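Local coordinates for protein cellobiose 2-epimerase (Caldibacillus thermoamylovorans, PDB 5ZHB) that catalyses the reversible epimerization of cellobiose at C2 of its reducing-end sugar, at residues R54-L66 with C373-E386. Numbering follows the deposited sequence.
Sequences RQLWAFSAAYRVL and CPYHNARFCLEFIE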
# COMPACT_ATOMS: atom_id res chain seq x y z
N ARG A 54 0.21 2.32 -8.40
CA ARG A 54 -0.51 3.01 -7.35
C ARG A 54 -1.31 4.17 -7.92
O ARG A 54 -2.44 4.42 -7.48
CB ARG A 54 0.47 3.45 -6.25
CG ARG A 54 0.90 2.25 -5.41
CD ARG A 54 2.01 2.71 -4.48
NE ARG A 54 2.32 1.59 -3.58
CZ ARG A 54 3.20 1.73 -2.61
NH1 ARG A 54 3.88 2.86 -2.47
NH2 ARG A 54 3.36 0.74 -1.75
N GLN A 55 -0.72 4.89 -8.88
CA GLN A 55 -1.42 5.95 -9.60
C GLN A 55 -2.68 5.39 -10.28
O GLN A 55 -3.75 5.98 -10.15
CB GLN A 55 -0.48 6.62 -10.60
CG GLN A 55 0.64 7.39 -9.96
CD GLN A 55 1.84 7.48 -10.88
OE1 GLN A 55 1.82 6.93 -11.98
NE2 GLN A 55 2.90 8.14 -10.41
N LEU A 56 -2.57 4.21 -10.91
CA LEU A 56 -3.71 3.61 -11.57
C LEU A 56 -4.78 3.23 -10.55
O LEU A 56 -5.98 3.44 -10.77
CB LEU A 56 -3.25 2.40 -12.38
CG LEU A 56 -4.35 1.49 -12.92
CD1 LEU A 56 -5.37 2.24 -13.79
CD2 LEU A 56 -3.70 0.39 -13.71
N TRP A 57 -4.34 2.65 -9.43
CA TRP A 57 -5.29 2.23 -8.40
C TRP A 57 -6.06 3.44 -7.87
O TRP A 57 -7.29 3.39 -7.77
CB TRP A 57 -4.59 1.43 -7.29
CG TRP A 57 -5.59 0.99 -6.26
CD1 TRP A 57 -6.27 -0.19 -6.23
CD2 TRP A 57 -6.18 1.84 -5.24
NE1 TRP A 57 -7.20 -0.16 -5.22
CE2 TRP A 57 -7.17 1.06 -4.61
CE3 TRP A 57 -5.94 3.13 -4.80
CZ2 TRP A 57 -7.94 1.57 -3.56
CZ3 TRP A 57 -6.68 3.63 -3.75
CH2 TRP A 57 -7.68 2.86 -3.16
N ALA A 58 -5.34 4.52 -7.50
CA ALA A 58 -5.92 5.70 -6.88
C ALA A 58 -6.94 6.37 -7.80
O ALA A 58 -8.05 6.67 -7.35
CB ALA A 58 -4.84 6.68 -6.44
N PHE A 59 -6.60 6.57 -9.07
CA PHE A 59 -7.55 7.19 -9.98
C PHE A 59 -8.75 6.29 -10.27
O PHE A 59 -9.87 6.81 -10.40
CB PHE A 59 -6.86 7.61 -11.27
CG PHE A 59 -6.07 8.88 -11.10
CD1 PHE A 59 -6.68 10.04 -10.65
CD2 PHE A 59 -4.69 8.90 -11.30
CE1 PHE A 59 -5.95 11.20 -10.48
CE2 PHE A 59 -3.97 10.07 -11.12
CZ PHE A 59 -4.61 11.21 -10.71
N SER A 60 -8.53 4.98 -10.41
CA SER A 60 -9.63 4.05 -10.67
C SER A 60 -10.61 4.03 -9.50
O SER A 60 -11.81 4.16 -9.71
CB SER A 60 -9.14 2.65 -10.93
OG SER A 60 -8.31 2.58 -12.07
N ALA A 61 -10.07 3.90 -8.27
CA ALA A 61 -10.89 3.90 -7.07
C ALA A 61 -11.61 5.24 -6.90
O ALA A 61 -12.75 5.23 -6.46
CB ALA A 61 -10.07 3.59 -5.83
N ALA A 62 -10.91 6.37 -7.13
CA ALA A 62 -11.54 7.67 -7.04
C ALA A 62 -12.75 7.73 -7.96
O ALA A 62 -13.81 8.25 -7.57
CB ALA A 62 -10.60 8.80 -7.35
N TYR A 63 -12.59 7.19 -9.18
CA TYR A 63 -13.68 7.18 -10.15
C TYR A 63 -14.82 6.29 -9.67
O TYR A 63 -15.98 6.69 -9.74
CB TYR A 63 -13.18 6.77 -11.54
CG TYR A 63 -14.30 6.75 -12.58
CD1 TYR A 63 -14.87 7.93 -13.03
CD2 TYR A 63 -14.79 5.55 -13.09
CE1 TYR A 63 -15.89 7.93 -13.97
CE2 TYR A 63 -15.82 5.53 -14.02
CZ TYR A 63 -16.36 6.72 -14.47
OH TYR A 63 -17.36 6.71 -15.40
N ARG A 64 -14.50 5.11 -9.13
CA ARG A 64 -15.50 4.16 -8.64
C ARG A 64 -16.41 4.80 -7.59
O ARG A 64 -17.62 4.62 -7.61
CB ARG A 64 -14.84 2.94 -7.98
CG ARG A 64 -15.83 1.87 -7.56
CD ARG A 64 -15.24 0.54 -7.16
NE ARG A 64 -14.09 0.64 -6.26
CZ ARG A 64 -14.12 0.96 -4.97
NH1 ARG A 64 -15.25 0.97 -4.32
NH2 ARG A 64 -13.00 1.25 -4.34
N VAL A 65 -15.80 5.55 -6.67
CA VAL A 65 -16.49 6.06 -5.51
C VAL A 65 -17.13 7.40 -5.85
O VAL A 65 -18.26 7.65 -5.44
CB VAL A 65 -15.55 6.21 -4.31
CG1 VAL A 65 -16.21 6.97 -3.16
CG2 VAL A 65 -15.02 4.85 -3.84
N LEU A 66 -16.40 8.27 -6.57
CA LEU A 66 -16.84 9.64 -6.74
C LEU A 66 -17.38 9.93 -8.14
O LEU A 66 -18.02 10.96 -8.30
CB LEU A 66 -15.71 10.60 -6.42
CG LEU A 66 -15.18 10.52 -4.98
CD1 LEU A 66 -13.91 11.34 -4.87
CD2 LEU A 66 -16.23 10.97 -3.97
N CYS A 373 3.34 8.31 -3.48
CA CYS A 373 2.36 8.48 -4.53
C CYS A 373 1.00 8.66 -3.85
O CYS A 373 0.95 9.02 -2.68
CB CYS A 373 2.55 7.41 -5.59
SG CYS A 373 2.34 5.76 -4.89
N PRO A 374 -0.12 8.66 -4.60
CA PRO A 374 -1.41 8.99 -3.99
C PRO A 374 -2.22 7.83 -3.42
O PRO A 374 -3.35 8.04 -3.04
CB PRO A 374 -2.13 9.58 -5.22
CG PRO A 374 -1.68 8.71 -6.36
CD PRO A 374 -0.22 8.44 -6.05
N TYR A 375 -1.66 6.61 -3.40
CA TYR A 375 -2.44 5.44 -3.02
C TYR A 375 -2.86 5.50 -1.55
O TYR A 375 -4.05 5.38 -1.26
CB TYR A 375 -1.69 4.17 -3.44
CG TYR A 375 -1.62 2.99 -2.49
CD1 TYR A 375 -2.64 2.06 -2.40
CD2 TYR A 375 -0.46 2.75 -1.74
CE1 TYR A 375 -2.55 0.93 -1.59
CE2 TYR A 375 -0.35 1.62 -0.93
CZ TYR A 375 -1.41 0.72 -0.83
OH TYR A 375 -1.30 -0.42 -0.05
N HIS A 376 -1.90 5.69 -0.63
CA HIS A 376 -2.23 5.60 0.79
C HIS A 376 -3.24 6.68 1.21
O HIS A 376 -4.25 6.39 1.86
CB HIS A 376 -0.97 5.67 1.65
CG HIS A 376 -0.14 4.42 1.77
ND1 HIS A 376 -0.58 3.28 2.41
CD2 HIS A 376 1.09 4.14 1.30
CE1 HIS A 376 0.37 2.34 2.32
NE2 HIS A 376 1.41 2.85 1.68
N ASN A 377 -2.92 7.93 0.88
CA ASN A 377 -3.74 9.05 1.32
C ASN A 377 -5.08 9.12 0.57
O ASN A 377 -6.11 9.42 1.20
CB ASN A 377 -2.94 10.35 1.41
CG ASN A 377 -2.35 10.83 0.10
OD1 ASN A 377 -2.27 10.07 -0.87
ND2 ASN A 377 -1.88 12.07 0.09
N ALA A 378 -5.11 8.84 -0.75
CA ALA A 378 -6.37 8.76 -1.46
C ALA A 378 -7.25 7.65 -0.92
O ALA A 378 -8.44 7.85 -0.70
CB ALA A 378 -6.18 8.56 -2.94
N ARG A 379 -6.66 6.45 -0.77
CA ARG A 379 -7.38 5.31 -0.26
C ARG A 379 -8.01 5.64 1.11
O ARG A 379 -9.16 5.28 1.35
CB ARG A 379 -6.46 4.08 -0.20
CG ARG A 379 -7.25 2.86 0.25
CD ARG A 379 -6.53 1.54 0.19
NE ARG A 379 -5.40 1.50 1.11
CZ ARG A 379 -4.56 0.46 1.22
NH1 ARG A 379 -4.76 -0.63 0.51
NH2 ARG A 379 -3.55 0.52 2.07
N PHE A 380 -7.26 6.30 1.99
CA PHE A 380 -7.80 6.68 3.28
C PHE A 380 -9.08 7.51 3.11
O PHE A 380 -10.09 7.20 3.74
CB PHE A 380 -6.71 7.33 4.15
CG PHE A 380 -7.17 8.55 4.93
CD1 PHE A 380 -7.99 8.43 6.04
CD2 PHE A 380 -6.75 9.82 4.54
CE1 PHE A 380 -8.36 9.55 6.76
CE2 PHE A 380 -7.12 10.94 5.26
CZ PHE A 380 -7.95 10.81 6.36
N CYS A 381 -9.02 8.59 2.31
CA CYS A 381 -10.18 9.44 2.11
C CYS A 381 -11.34 8.60 1.55
O CYS A 381 -12.45 8.70 2.05
CB CYS A 381 -9.86 10.59 1.17
SG CYS A 381 -8.64 11.75 1.82
N LEU A 382 -11.06 7.76 0.56
CA LEU A 382 -12.09 6.94 -0.10
C LEU A 382 -12.71 5.89 0.81
O LEU A 382 -13.92 5.62 0.74
CB LEU A 382 -11.48 6.31 -1.34
CG LEU A 382 -11.10 7.30 -2.45
CD1 LEU A 382 -10.33 6.58 -3.52
CD2 LEU A 382 -12.32 7.98 -3.04
N GLU A 383 -11.91 5.31 1.71
CA GLU A 383 -12.43 4.31 2.63
C GLU A 383 -13.48 4.93 3.54
O GLU A 383 -14.52 4.32 3.79
CB GLU A 383 -11.26 3.74 3.42
CG GLU A 383 -10.54 2.58 2.73
CD GLU A 383 -11.38 1.33 2.66
OE1 GLU A 383 -12.01 0.97 3.67
OE2 GLU A 383 -11.38 0.70 1.59
N PHE A 384 -13.18 6.09 4.11
CA PHE A 384 -14.14 6.79 4.97
C PHE A 384 -15.38 7.22 4.18
O PHE A 384 -16.50 7.05 4.64
CB PHE A 384 -13.51 8.02 5.59
CG PHE A 384 -12.76 7.69 6.86
CD1 PHE A 384 -13.41 7.69 8.09
CD2 PHE A 384 -11.41 7.35 6.83
CE1 PHE A 384 -12.69 7.45 9.27
CE2 PHE A 384 -10.72 7.03 7.99
CZ PHE A 384 -11.36 7.10 9.21
N ILE A 385 -15.18 7.78 2.99
CA ILE A 385 -16.33 8.14 2.17
C ILE A 385 -17.28 6.94 2.00
O ILE A 385 -18.50 7.06 2.14
CB ILE A 385 -15.85 8.71 0.83
CG1 ILE A 385 -15.20 10.09 1.01
CG2 ILE A 385 -17.02 8.74 -0.16
CD1 ILE A 385 -14.32 10.56 -0.15
N GLU A 386 -16.73 5.77 1.67
CA GLU A 386 -17.53 4.60 1.34
C GLU A 386 -18.10 3.98 2.61
O GLU A 386 -19.23 3.49 2.62
CB GLU A 386 -16.68 3.60 0.54
CG GLU A 386 -17.44 2.83 -0.54
CD GLU A 386 -16.70 1.64 -1.18
OE1 GLU A 386 -17.27 1.01 -2.09
OE2 GLU A 386 -15.58 1.30 -0.77
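R54 crosses the Y375 ring where the loop at C373-P374 leads into helix 375-387; the axes of the nearly parallel segments 54-66 and 375-386 approach to 9.3 Å at an angle of 18°. The R54 chain runs extended from CG to NE, so that its guanidinium meets the Y375 ring, the two planes 23° apart, with Y375 CD2 over one face and 3.5 Å from R54 NE. C373 SG sits at the guanidinium edge and also touches the aliphatic stem. An alanine in place of R54 would probably open a gap beside the Y375 ring and C373 SG where the long chain now lies. Y375 CE1 lies over the face of the R379 guanidinium and CE2 over the H376 ring, while Y375 OH bonds E191.

Next along, W57 turns its CG anti to the backbone N (chi1 -179°), which brings CH2 to 3.4 Å from R379 CB. Between the backbones, A58 CB meets P374 CG at 3.8 Å; the small pair here is A58 with A378, CB to CB at 4.2 Å. One turn further, L382 is a knob set into a hole formed by A61, A62, V65 and L66; its CD1 reaches A61 CB at 3.8 Å while CD2 faces V65.

The packing gives way toward the solvent side, where E386 is exposed and R64, V65, L66 and I385 are partly so. V65 CG1 still touches I385 CG2 at 3.6 Å, but E386 is joined through a salt bridge, OE1 to R64 NH1 at 3.0 Å, met at the guanidinium edge; R64 also pairs with E123.

The pair closes the ring of an (alpha/alpha)6 barrel, the second helix, 49-66, against the last, 375-387: helix 111-128 flanks R54 and W57, helix 69-86 backs the outer side, and helix 306-323 adjoins H376 and F380, with E191 and E311 binding R379.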